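PDB 4C2L: endo-xylogalacturonan hydrolase A from Aspergillus tubingensis, which hydrolyses xylogalacturonan, the xylose-substituted galacturonic acid backbone found in the hairy regions of pectin. Local coordinates for residues G45-N59 with S68-A81. Residues are numbered along the deposited sequence; the frame is centred on the assembly and turned at random.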
ATOM      1  N   GLY A  45      26.326 -12.570   4.302  1.00 22.70           N
ATOM      2  CA  GLY A  45      26.026 -13.945   3.938  1.00 21.18           C
ATOM      3  C   GLY A  45      25.557 -14.850   5.062  1.00 21.47           C
ATOM      4  O   GLY A  45      25.346 -16.044   4.848  1.00 22.86           O
ATOM      5  N   GLY A  46      25.381 -14.295   6.256  1.00 20.33           N
ATOM      6  CA  GLY A  46      24.994 -15.080   7.422  1.00 20.23           C
ATOM      7  C   GLY A  46      23.559 -14.884   7.868  1.00 20.48           C
ATOM      8  O   GLY A  46      22.701 -14.404   7.105  1.00 20.85           O
ATOM      9  N   THR A  47      23.304 -15.252   9.118  1.00 19.49           N
ATOM     10  CA  THR A  47      21.960 -15.287   9.661  1.00 19.13           C
ATOM     11  C   THR A  47      21.895 -14.602  11.016  1.00 18.75           C
ATOM     12  O   THR A  47      22.801 -14.741  11.846  1.00 17.96           O
ATOM     13  CB  THR A  47      21.463 -16.735   9.771  1.00 19.46           C
ATOM     14  OG1 THR A  47      21.568 -17.339   8.481  1.00 21.43           O
ATOM     15  CG2 THR A  47      20.007 -16.800  10.251  1.00 19.01           C
ATOM     16  N   ILE A  48      20.825 -13.839  11.205  1.00 17.65           N
ATOM     17  CA  ILE A  48      20.519 -13.222  12.478  1.00 18.18           C
ATOM     18  C   ILE A  48      19.179 -13.782  12.946  1.00 17.20           C
ATOM     19  O   ILE A  48      18.224 -13.860  12.173  1.00 17.42           O
ATOM     20  CB  ILE A  48      20.471 -11.686  12.307  1.00 20.57           C
ATOM     21  CG1 ILE A  48      21.901 -11.144  12.131  1.00 21.20           C
ATOM     22  CG2 ILE A  48      19.760 -11.020  13.461  1.00 21.10           C
ATOM     23  CD1 ILE A  48      22.422 -11.243  10.706  1.00 22.92           C
ATOM     24  N   VAL A  49      19.119 -14.201  14.201  1.00 16.04           N
ATOM     25  CA  VAL A  49      17.932 -14.876  14.724  1.00 15.69           C
ATOM     26  C   VAL A  49      17.339 -14.108  15.905  1.00 16.05           C
ATOM     27  O   VAL A  49      18.032 -13.806  16.872  1.00 15.35           O
ATOM     28  CB  VAL A  49      18.254 -16.334  15.164  1.00 15.55           C
ATOM     29  CG1 VAL A  49      17.057 -16.965  15.868  1.00 16.36           C
ATOM     30  CG2 VAL A  49      18.675 -17.173  13.956  1.00 16.11           C
ATOM     31  N   PHE A  50      16.054 -13.780  15.815  1.00 15.45           N
ATOM     32  CA  PHE A  50      15.314 -13.324  16.973  1.00 16.03           C
ATOM     33  C   PHE A  50      14.489 -14.522  17.426  1.00 16.84           C
ATOM     34  O   PHE A  50      13.502 -14.862  16.763  1.00 16.55           O
ATOM     35  CB  PHE A  50      14.376 -12.171  16.592  1.00 15.75           C
ATOM     36  CG  PHE A  50      15.086 -10.968  16.052  1.00 15.75           C
ATOM     37  CD1 PHE A  50      15.558  -9.991  16.917  1.00 15.98           C
ATOM     38  CD2 PHE A  50      15.259 -10.795  14.688  1.00 16.49           C
ATOM     39  CE1 PHE A  50      16.207  -8.866  16.427  1.00 15.73           C
ATOM     40  CE2 PHE A  50      15.911  -9.670  14.187  1.00 17.22           C
ATOM     41  CZ  PHE A  50      16.379  -8.701  15.065  1.00 16.02           C
ATOM     42  N   PRO A  51      14.887 -15.180  18.539  1.00 17.37           N
ATOM     43  CA  PRO A  51      14.271 -16.455  18.891  1.00 17.99           C
ATOM     44  C   PRO A  51      12.785 -16.407  19.206  1.00 17.92           C
ATOM     45  O   PRO A  51      12.264 -15.409  19.686  1.00 17.22           O
ATOM     46  CB  PRO A  51      15.017 -16.865  20.176  1.00 18.22           C
ATOM     47  CG  PRO A  51      16.325 -16.154  20.085  1.00 18.40           C
ATOM     48  CD  PRO A  51      15.952 -14.819  19.492  1.00 17.49           C
ATOM     49  N   GLU A  52      12.123 -17.538  18.978  1.00 19.91           N
ATOM     50  CA  GLU A  52      10.737 -17.692  19.384  1.00 22.71           C
ATOM     51  C   GLU A  52      10.569 -17.376  20.881  1.00 22.53           C
ATOM     52  O   GLU A  52      11.385 -17.788  21.708  1.00 22.85           O
ATOM     53  CB  GLU A  52      10.248 -19.112  19.035  1.00 27.28           C
ATOM     54  CG  GLU A  52       8.797 -19.394  19.389  1.00 34.48           C
ATOM     55  CD  GLU A  52       8.639 -20.244  20.648  1.00 40.33           C
ATOM     56  OE1 GLU A  52       9.634 -20.428  21.393  1.00 43.33           O
ATOM     57  OE2 GLU A  52       7.513 -20.747  20.890  1.00 44.31           O
ATOM     58  N   GLY A  53       9.533 -16.613  21.202  1.00 20.81           N
ATOM     59  CA  GLY A  53       9.230 -16.224  22.570  1.00 20.91           C
ATOM     60  C   GLY A  53      10.023 -15.028  23.072  1.00 20.26           C
ATOM     61  O   GLY A  53       9.829 -14.601  24.207  1.00 22.03           O
ATOM     62  N   SER A  54      10.924 -14.494  22.249  1.00 17.92           N
ATOM     63  CA  SER A  54      11.707 -13.310  22.654  1.00 17.41           C
ATOM     64  C   SER A  54      10.929 -12.008  22.427  1.00 17.26           C
ATOM     65  O   SER A  54       9.978 -11.973  21.636  1.00 17.19           O
ATOM     66  CB  SER A  54      13.069 -13.273  21.952  1.00 16.96           C
ATOM     67  OG  SER A  54      12.936 -13.065  20.551  1.00 16.59           O
ATOM     68  N   THR A  55      11.312 -10.951  23.143  1.00 16.72           N
ATOM     69  CA  THR A  55      10.801  -9.601  22.878  1.00 16.38           C
ATOM     70  C   THR A  55      11.989  -8.641  22.843  1.00 15.91           C
ATOM     71  O   THR A  55      12.782  -8.576  23.797  1.00 15.79           O
ATOM     72  CB  THR A  55       9.769  -9.121  23.926  1.00 18.00           C
ATOM     73  OG1 THR A  55       8.622  -9.994  23.924  1.00 18.45           O
ATOM     74  CG2 THR A  55       9.283  -7.708  23.599  1.00 17.43           C
ATOM     75  N   TYR A  56      12.111  -7.922  21.739  1.00 13.90           N
ATOM     76  CA  TYR A  56      13.144  -6.900  21.591  1.00 13.61           C
ATOM     77  C   TYR A  56      12.466  -5.544  21.526  1.00 13.85           C
ATOM     78  O   TYR A  56      11.391  -5.416  20.936  1.00 13.88           O
ATOM     79  CB  TYR A  56      13.950  -7.134  20.317  1.00 13.26           C
ATOM     80  CG  TYR A  56      14.861  -8.344  20.398  1.00 13.42           C
ATOM     81  CD1 TYR A  56      14.349  -9.641  20.283  1.00 13.69           C
ATOM     82  CD2 TYR A  56      16.227  -8.187  20.598  1.00 13.61           C
ATOM     83  CE1 TYR A  56      15.183 -10.747  20.361  1.00 13.89           C
ATOM     84  CE2 TYR A  56      17.072  -9.280  20.690  1.00 13.73           C
ATOM     85  CZ  TYR A  56      16.545 -10.556  20.567  1.00 13.87           C
ATOM     86  OH  TYR A  56      17.389 -11.635  20.644  1.00 14.64           O
ATOM     87  N   TYR A  57      13.095  -4.541  22.141  1.00 13.00           N
ATOM     88  CA  TYR A  57      12.540  -3.204  22.242  1.00 13.27           C
ATOM     89  C   TYR A  57      13.366  -2.322  21.349  1.00 13.70           C
ATOM     90  O   TYR A  57      14.563  -2.179  21.555  1.00 13.58           O
ATOM     91  CB  TYR A  57      12.578  -2.702  23.699  1.00 14.27           C
ATOM     92  CG  TYR A  57      11.708  -3.572  24.552  1.00 15.22           C
ATOM     93  CD1 TYR A  57      10.320  -3.402  24.550  1.00 15.91           C
ATOM     94  CD2 TYR A  57      12.261  -4.604  25.309  1.00 15.68           C
ATOM     95  CE1 TYR A  57       9.503  -4.217  25.319  1.00 17.71           C
ATOM     96  CE2 TYR A  57      11.452  -5.442  26.074  1.00 17.46           C
ATOM     97  CZ  TYR A  57      10.081  -5.235  26.075  1.00 17.92           C
ATOM     98  OH  TYR A  57       9.264  -6.060  26.815  1.00 19.10           O
ATOM     99  N   LEU A  58      12.729  -1.770  20.324  1.00 12.54           N
ATOM    100  CA  LEU A  58      13.453  -0.995  19.340  1.00 12.68           C
ATOM    101  C   LEU A  58      13.058   0.452  19.551  1.00 12.53           C
ATOM    102  O   LEU A  58      11.944   0.851  19.222  1.00 12.89           O
ATOM    103  CB  LEU A  58      13.085  -1.471  17.927  1.00 13.23           C
ATOM    104  CG  LEU A  58      13.708  -2.803  17.452  1.00 14.77           C
ATOM    105  CD1 LEU A  58      13.376  -3.978  18.334  1.00 15.93           C
ATOM    106  CD2 LEU A  58      13.223  -3.090  16.040  1.00 14.66           C
ATOM    107  N   ASN A  59      13.959   1.243  20.113  1.00 11.92           N
ATOM    108  CA  ASN A  59      13.588   2.600  20.519  1.00 11.87           C
ATOM    109  C   ASN A  59      14.167   3.679  19.599  1.00 11.84           C
ATOM    110  O   ASN A  59      14.168   4.883  19.932  1.00 12.15           O
ATOM    111  CB  ASN A  59      14.022   2.839  21.964  1.00 12.94           C
ATOM    112  CG  ASN A  59      13.329   1.915  22.938  1.00 13.65           C
ATOM    113  OD1 ASN A  59      12.319   1.290  22.605  1.00 14.18           O
ATOM    114  ND2 ASN A  59      13.878   1.808  24.154  1.00 13.94           N
ATOM    115  N   SER A  68      24.081  -8.164   3.540  1.00 19.41           N
ATOM    116  CA  SER A  68      24.478  -8.466   2.163  1.00 19.55           C
ATOM    117  C   SER A  68      24.284  -9.966   1.985  1.00 19.41           C
ATOM    118  O   SER A  68      25.084 -10.767   2.469  1.00 19.10           O
ATOM    119  CB  SER A  68      25.937  -8.050   1.941  1.00 21.09           C
ATOM    120  OG  SER A  68      26.372  -8.394   0.644  1.00 23.98           O
ATOM    121  N   ASP A  69      23.193 -10.338   1.326  1.00 19.50           N
ATOM    122  CA  ASP A  69      22.763 -11.747   1.235  1.00 21.88           C
ATOM    123  C   ASP A  69      22.571 -12.338   2.618  1.00 21.76           C
ATOM    124  O   ASP A  69      23.003 -13.465   2.896  1.00 22.90           O
ATOM    125  CB  ASP A  69      23.759 -12.582   0.416  1.00 24.67           C
ATOM    126  CG  ASP A  69      23.952 -12.040  -0.980  1.00 29.62           C
ATOM    127  OD1 ASP A  69      22.941 -11.887  -1.697  1.00 31.30           O
ATOM    128  OD2 ASP A  69      25.115 -11.753  -1.365  1.00 35.09           O
ATOM    129  N   CYS A  70      21.939 -11.563   3.495  1.00 20.46           N
ATOM    130  CA  CYS A  70      21.740 -11.983   4.871  1.00 19.95           C
ATOM    131  C   CYS A  70      20.345 -12.553   5.037  1.00 18.79           C
ATOM    132  O   CYS A  70      19.453 -12.319   4.210  1.00 18.12           O
ATOM    133  CB  CYS A  70      21.959 -10.816   5.843  1.00 23.29           C
ATOM    134  SG  CYS A  70      20.555  -9.697   5.956  1.00 28.29           S
ATOM    135  N   ASP A  71      20.168 -13.303   6.112  1.00 17.43           N
ATOM    136  CA  ASP A  71      18.882 -13.894   6.451  1.00 17.25           C
ATOM    137  C   ASP A  71      18.533 -13.461   7.877  1.00 16.62           C
ATOM    138  O   ASP A  71      19.238 -13.802   8.829  1.00 16.63           O
ATOM    139  CB  ASP A  71      18.991 -15.421   6.313  1.00 18.72           C
ATOM    140  CG  ASP A  71      17.700 -16.163   6.656  1.00 20.54           C
ATOM    141  OD1 ASP A  71      16.592 -15.570   6.687  1.00 20.64           O
ATOM    142  OD2 ASP A  71      17.808 -17.391   6.877  1.00 22.05           O
ATOM    143  N   ILE A  72      17.470 -12.671   8.012  1.00 14.82           N
ATOM    144  CA  ILE A  72      17.020 -12.180   9.312  1.00 14.73           C
ATOM    145  C   ILE A  72      15.746 -12.928   9.708  1.00 14.70           C
ATOM    146  O   ILE A  72      14.670 -12.699   9.145  1.00 14.56           O
ATOM    147  CB  ILE A  72      16.756 -10.655   9.274  1.00 15.02           C
ATOM    148  CG1 ILE A  72      17.991  -9.920   8.739  1.00 15.48           C
ATOM    149  CG2 ILE A  72      16.357 -10.136  10.644  1.00 15.17           C
ATOM    150  CD1 ILE A  72      17.786  -8.428   8.493  1.00 16.28           C
ATOM    151  N   GLN A  73      15.881 -13.827  10.671  1.00 13.94           N
ATOM    152  CA  GLN A  73      14.762 -14.683  11.089  1.00 14.58           C
ATOM    153  C   GLN A  73      14.098 -14.107  12.324  1.00 14.87           C
ATOM    154  O   GLN A  73      14.642 -14.138  13.436  1.00 14.49           O
ATOM    155  CB  GLN A  73      15.233 -16.128  11.304  1.00 15.16           C
ATOM    156  CG  GLN A  73      15.973 -16.659  10.084  1.00 16.30           C
ATOM    157  CD  GLN A  73      16.507 -18.071  10.257  1.00 16.55           C
ATOM    158  OE1 GLN A  73      16.366 -18.687  11.329  1.00 17.13           O
ATOM    159  NE2 GLN A  73      17.146 -18.582   9.206  1.00 16.48           N
ATOM    160  N   VAL A  74      12.913 -13.552  12.121  1.00 14.62           N
ATOM    161  CA  VAL A  74      12.175 -12.925  13.207  1.00 14.63           C
ATOM    162  C   VAL A  74      11.149 -13.932  13.699  1.00 14.92           C
ATOM    163  O   VAL A  74      10.146 -14.178  13.015  1.00 14.19           O
ATOM    164  CB  VAL A  74      11.481 -11.631  12.730  1.00 14.86           C
ATOM    165  CG1 VAL A  74      10.798 -10.917  13.895  1.00 14.78           C
ATOM    166  CG2 VAL A  74      12.483 -10.714  12.012  1.00 15.09           C
ATOM    167  N   GLU A  75      11.405 -14.546  14.858  1.00 14.61           N
ATOM    168  CA  GLU A  75      10.424 -15.484  15.432  1.00 15.05           C
ATOM    169  C   GLU A  75       9.768 -14.930  16.688  1.00 14.96           C
ATOM    170  O   GLU A  75       8.759 -15.456  17.156  1.00 16.54           O
ATOM    171  CB  GLU A  75      11.060 -16.858  15.713  1.00 15.03           C
ATOM    172  CG  GLU A  75      11.961 -17.364  14.594  1.00 15.43           C
ATOM    173  CD  GLU A  75      11.236 -17.530  13.261  1.00 15.15           C
ATOM    174  OE1 GLU A  75       9.993 -17.550  13.244  1.00 16.61           O
ATOM    175  OE2 GLU A  75      11.915 -17.645  12.236  1.00 16.28           O
ATOM    176  N   GLY A  76      10.331 -13.845  17.216  1.00 15.15           N
ATOM    177  CA  GLY A  76       9.786 -13.199  18.396  1.00 13.97           C
ATOM    178  C   GLY A  76       9.104 -11.890  18.055  1.00 14.17           C
ATOM    179  O   GLY A  76       8.714 -11.648  16.904  1.00 14.08           O
ATOM    180  N   LEU A  77       8.989 -11.040  19.067  1.00 13.52           N
ATOM    181  CA  LEU A  77       8.323  -9.751  18.948  1.00 13.43           C
ATOM    182  C   LEU A  77       9.371  -8.645  18.871  1.00 13.81           C
ATOM    183  O   LEU A  77      10.259  -8.580  19.718  1.00 14.35           O
ATOM    184  CB  LEU A  77       7.440  -9.522  20.183  1.00 13.59           C
ATOM    185  CG  LEU A  77       6.766  -8.133  20.320  1.00 13.48           C
ATOM    186  CD1 LEU A  77       5.917  -7.811  19.084  1.00 13.52           C
ATOM    187  CD2 LEU A  77       5.941  -8.068  21.597  1.00 13.79           C
ATOM    188  N   LEU A  78       9.296  -7.816  17.829  1.00 13.40           N
ATOM    189  CA  LEU A  78      10.109  -6.598  17.761  1.00 13.30           C
ATOM    190  C   LEU A  78       9.146  -5.471  18.021  1.00 13.50           C
ATOM    191  O   LEU A  78       8.267  -5.199  17.194  1.00 12.95           O
ATOM    192  CB  LEU A  78      10.741  -6.415  16.370  1.00 14.34           C
ATOM    193  CG  LEU A  78      11.556  -7.577  15.785  1.00 15.28           C
ATOM    194  CD1 LEU A  78      12.274  -7.187  14.502  1.00 15.20           C
ATOM    195  CD2 LEU A  78      12.554  -8.096  16.795  1.00 16.15           C
ATOM    196  N   LYS A  79       9.279  -4.836  19.182  1.00 12.74           N
ATOM    197  CA  LYS A  79       8.325  -3.830  19.571  1.00 13.23           C
ATOM    198  C   LYS A  79       8.967  -2.455  19.519  1.00 12.52           C
ATOM    199  O   LYS A  79       9.872  -2.166  20.303  1.00 11.69           O
ATOM    200  CB  LYS A  79       7.783  -4.105  20.974  1.00 15.06           C
ATOM    201  CG  LYS A  79       6.744  -3.057  21.365  1.00 17.76           C
ATOM    202  CD  LYS A  79       6.014  -3.414  22.630  1.00 21.26           C
ATOM    203  CE  LYS A  79       4.822  -2.493  22.824  1.00 23.73           C
ATOM    204  NZ  LYS A  79       4.274  -2.721  24.191  1.00 28.30           N
ATOM    205  N   PHE A  80       8.503  -1.624  18.585  1.00 11.53           N
ATOM    206  CA  PHE A  80       8.979  -0.234  18.518  1.00 12.05           C
ATOM    207  C   PHE A  80       8.413   0.644  19.616  1.00 12.38           C
ATOM    208  O   PHE A  80       7.269   0.476  20.035  1.00 12.94           O
ATOM    209  CB  PHE A  80       8.634   0.384  17.168  1.00 11.93           C
ATOM    210  CG  PHE A  80       9.584   0.003  16.096  1.00 11.88           C
ATOM    211  CD1 PHE A  80      10.807   0.670  15.969  1.00 12.05           C
ATOM    212  CD2 PHE A  80       9.279  -1.031  15.201  1.00 12.14           C
ATOM    213  CE1 PHE A  80      11.700   0.310  14.967  1.00 12.03           C
ATOM    214  CE2 PHE A  80      10.180  -1.385  14.202  1.00 12.55           C
ATOM    215  CZ  PHE A  80      11.382  -0.713  14.085  1.00 12.30           C
ATOM    216  N   ALA A  81       9.228   1.593  20.081  1.00 12.18           N
ATOM    217  CA  ALA A  81       8.749   2.633  20.987  1.00 12.44           C
ATOM    218  C   ALA A  81       7.757   3.537  20.274  1.00 13.05           C
ATOM    219  O   ALA A  81       7.923   3.816  19.091  1.00 13.05           O
ATOM    220  CB  ALA A  81       9.917   3.468  21.476  1.00 12.50           C
TER
HETATM  221  O   HOH W   1      22.119 -15.704   4.304  1.00 38.58           O
HETATM  222  O   HOH W   2      19.874 -18.804   6.814  1.00 29.98           O
HETATM  223  O   HOH W   3       7.508 -15.913  19.465  1.00 26.22           O
HETATM  224  O   HOH W   4      10.113  -0.430  22.632  1.00 15.72           O
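Gly45-Asn59 and Ser68-Ala81 run side by side in parallel as neighbouring coils of the right-handed parallel beta-helix of family 28 glycoside hydrolases, near its N-terminal end. Strand 47-50 pairs with 70-74 at 7° between their directions, and 55-58 with 77-80 at 24°. Most of the bonds inside the ladders are nearly straight, as in Lys79 N to Tyr56 O (2.8 Å); those at the ladder ends are mostly more bent. Between the ladders the register slips by two residues: the type II turn Pro51-Ser54 faces the shorter corner Glu75-Gly76. Ser54 OG, set between its own N and carbonyl carbon (chi1 67°), bonds Pro51 O on a lone pair and packs 3.8 Å from Gly76 CA, where the absence of a CB leaves room for the turn.

Inside the coil, Leu78 CD2 sits over one face of the Phe50 ring, 3.8 Å from its centroid, while Ile72 CG2 meets the ring edge at CE2 (3.6 Å). Ile35 and Leu39 of helix 32-42 extend this core. On the outer surface Gln73 reaches back along its own strand, its NE2 donating to Asp71 OD2 (2.7 Å) from above the carboxylate plane; Thr47 CG2 packs against that amide. Asp71 OD1 forms a salt bridge with Arg105 on the next coil. In the second ladder, Leu58 CD2 lies over one face of the Phe80 ring, off-centre, with CZ its nearest ring atom at 3.6 Å.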